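Local coordinates for protein putative alpha-L-fucosidase (Bacteroides thetaiotaomicron, PDB 4H41) that probably acts as an alpha-L-fucosidase, a TIM-barrel hydrolase that would release fucose from host glycans, at residues 49-54 / 312-317. Numbering follows the deposited sequence.
Sequences QNWGEK and EFSHFM
Gln49 and His315 bring the two backbones closest, with CA atoms 8.0 Å apart, where the loop leading into helix 53-65 passes the short helix 313-316 that follows the last strand of the barrel. Side chains bridge that gap. Gln49 suits the task because its chain, extended beyond CG, is long enough to carry the amide to the helix: NE2 donates to Ser314 O at 3.1 Å, with an N-H...O angle of 145°. The nitrogen lies above the carbonyl plane, although the acceptor stays nearly in the plane of the amide. Trp51, from the same loop, brings the far rim of its six-membered ring against the helix, CZ3 lying 3.7 Å from Ser314 CB. Gln49 NE2 also lies over one face of the indole, toward its rim, and the small serine lets the ring come close while its OG bonds to Asp59 of helix 53-65. The other flank of the amide belongs to His315, whose ring centre lies beneath Gln49 NE2; CG of Gln49 comes 3.4 Å from His315 NE2. With CG beside its own backbone N (chi1 -75°), the imidazole turns ND1 back to Glu312 OE1 at 2.7 Å. That oxygen, on the N-cap residue, also caps His315 N, the two donors arriving from opposite faces of the carboxylate plane. A leucine in place of His315 would probably leave Glu312 OE1 with its backbone donor but without its imidazole mate, and deprive Pro47 O of the bond from NE2. Gln49 OE1 bonds to Ala322 N, giving both ends of the buried amide a backbone partner and fixing its rotation. Held between two rings, this amide links the loops after strands 34-39 and 307-310, at the C-terminal end of the barrel, by directional hydrogen bonds as well as packing.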
loop_
_atom_site.group_PDB
_atom_site.type_symbol
_atom_site.label_atom_id
_atom_site.label_comp_id
_atom_site.label_asym_id
_atom_site.label_seq_id
_atom_site.Cartn_x
_atom_site.Cartn_y
_atom_site.Cartn_z
ATOM N N GLN B 49 1.638 -13.248 -2.068
ATOM C CA GLN B 49 2.062 -13.423 -0.655
ATOM C C GLN B 49 3.210 -14.417 -0.499
ATOM O O GLN B 49 3.714 -14.543 0.589
ATOM C CB GLN B 49 0.904 -13.822 0.253
ATOM C CG GLN B 49 -0.207 -12.764 0.224
ATOM C CD GLN B 49 -1.082 -12.863 1.428
ATOM O OE1 GLN B 49 -0.697 -12.436 2.496
ATOM N NE2 GLN B 49 -2.260 -13.429 1.288
ATOM N N ASN B 50 3.607 -15.111 -1.564
ATOM C CA ASN B 50 4.761 -16.028 -1.597
ATOM C C ASN B 50 4.547 -17.212 -0.648
ATOM O O ASN B 50 5.486 -17.741 -0.063
ATOM C CB ASN B 50 6.066 -15.278 -1.301
ATOM C CG ASN B 50 6.422 -14.430 -2.488
ATOM O OD1 ASN B 50 6.595 -14.980 -3.573
ATOM N ND2 ASN B 50 6.616 -13.124 -2.301
ATOM N N TRP B 51 3.315 -17.664 -0.574
ATOM C CA TRP B 51 2.977 -18.822 0.233
ATOM C C TRP B 51 3.355 -20.118 -0.468
ATOM O O TRP B 51 3.315 -20.191 -1.698
ATOM C CB TRP B 51 1.472 -18.852 0.514
ATOM C CG TRP B 51 0.987 -17.832 1.477
ATOM C CD1 TRP B 51 1.719 -16.918 2.175
ATOM C CD2 TRP B 51 -0.378 -17.638 1.860
ATOM N NE1 TRP B 51 0.886 -16.141 2.947
ATOM C CE2 TRP B 51 -0.401 -16.608 2.823
ATOM C CE3 TRP B 51 -1.573 -18.272 1.520
ATOM C CZ2 TRP B 51 -1.603 -16.126 3.368
ATOM C CZ3 TRP B 51 -2.758 -17.814 2.069
ATOM C CH2 TRP B 51 -2.759 -16.749 2.992
ATOM N N GLY B 52 3.718 -21.111 0.334
ATOM C CA GLY B 52 3.965 -22.473 -0.092
ATOM C C GLY B 52 2.832 -23.353 0.398
ATOM O O GLY B 52 1.823 -22.861 0.923
ATOM N N GLU B 53 2.970 -24.664 0.213
ATOM C CA GLU B 53 1.903 -25.591 0.601
ATOM C C GLU B 53 1.580 -25.510 2.097
ATOM O O GLU B 53 0.422 -25.640 2.462
ATOM C CB GLU B 53 2.255 -27.028 0.224
ATOM C CG GLU B 53 1.061 -27.952 0.415
ATOM C CD GLU B 53 1.065 -29.241 -0.364
ATOM O OE1 GLU B 53 1.543 -29.253 -1.522
ATOM O OE2 GLU B 53 0.428 -30.199 0.123
ATOM N N LYS B 54 2.571 -25.274 2.959
ATOM C CA LYS B 54 2.301 -25.165 4.411
ATOM C C LYS B 54 1.334 -24.035 4.736
ATOM O O LYS B 54 0.374 -24.212 5.508
ATOM C CB LYS B 54 3.604 -24.942 5.168
ATOM C CG LYS B 54 3.477 -24.952 6.674
ATOM C CD LYS B 54 4.819 -24.612 7.327
ATOM C CE LYS B 54 4.928 -25.173 8.713
ATOM N NZ LYS B 54 6.080 -24.602 9.467
ATOM N N GLU B 312 -11.339 -11.622 -1.773
ATOM C CA GLU B 312 -10.659 -12.916 -1.755
ATOM C C GLU B 312 -10.243 -13.203 -0.338
ATOM O O GLU B 312 -9.657 -12.326 0.302
ATOM C CB GLU B 312 -9.424 -12.880 -2.676
ATOM C CG GLU B 312 -8.791 -14.245 -2.895
ATOM C CD GLU B 312 -7.325 -14.424 -2.531
ATOM O OE1 GLU B 312 -6.801 -13.592 -1.763
ATOM O OE2 GLU B 312 -6.706 -15.415 -2.986
ATOM N N PHE B 313 -10.525 -14.379 0.147
ATOM C CA PHE B 313 -10.243 -14.696 1.549
ATOM C C PHE B 313 -8.776 -14.553 1.924
ATOM O O PHE B 313 -8.482 -13.895 2.939
ATOM C CB PHE B 313 -10.712 -16.096 1.885
ATOM C CG PHE B 313 -10.466 -16.510 3.305
ATOM C CD1 PHE B 313 -9.282 -17.139 3.667
ATOM C CD2 PHE B 313 -11.432 -16.320 4.275
ATOM C CE1 PHE B 313 -9.039 -17.498 4.991
ATOM C CE2 PHE B 313 -11.174 -16.654 5.604
ATOM C CZ PHE B 313 -9.986 -17.259 5.947
ATOM N N SER B 314 -7.876 -15.208 1.185
ATOM C CA SER B 314 -6.455 -15.271 1.593
ATOM C C SER B 314 -5.799 -13.904 1.840
ATOM O O SER B 314 -4.960 -13.804 2.726
ATOM C CB SER B 314 -5.635 -16.080 0.617
ATOM O OG SER B 314 -6.184 -17.395 0.585
ATOM N N HIS B 315 -6.076 -12.911 1.008
ATOM C CA HIS B 315 -5.510 -11.583 1.208
ATOM C C HIS B 315 -6.339 -10.719 2.118
ATOM O O HIS B 315 -5.784 -9.875 2.858
ATOM C CB HIS B 315 -5.382 -10.846 -0.132
ATOM C CG HIS B 315 -4.249 -11.314 -0.994
ATOM N ND1 HIS B 315 -4.359 -12.430 -1.786
ATOM C CD2 HIS B 315 -3.020 -10.778 -1.176
ATOM C CE1 HIS B 315 -3.201 -12.544 -2.423
ATOM N NE2 HIS B 315 -2.392 -11.541 -2.116
ATOM N N PHE B 316 -7.668 -10.797 1.981
ATOM C CA PHE B 316 -8.522 -9.799 2.601
ATOM C C PHE B 316 -9.309 -10.225 3.830
ATOM O O PHE B 316 -9.796 -9.335 4.514
ATOM C CB PHE B 316 -9.436 -9.184 1.548
ATOM C CG PHE B 316 -8.609 -8.598 0.421
ATOM C CD1 PHE B 316 -7.802 -7.493 0.634
ATOM C CD2 PHE B 316 -8.605 -9.178 -0.841
ATOM C CE1 PHE B 316 -7.019 -6.957 -0.390
ATOM C CE2 PHE B 316 -7.832 -8.621 -1.878
ATOM C CZ PHE B 316 -7.016 -7.546 -1.628
HETATM N N MSE B 317 -9.394 -11.517 4.159
HETATM C CA MSE B 317 -10.071 -11.970 5.371
HETATM C C MSE B 317 -9.274 -12.946 6.182
HETATM O O MSE B 317 -9.748 -13.368 7.222
HETATM C CB MSE B 317 -11.429 -12.610 5.028
HETATM C CG MSE B 317 -12.308 -11.747 4.238
HETATM SE SE MSE B 317 -14.070 -12.628 3.926
HETATM C CE MSE B 317 -14.624 -12.812 5.800
#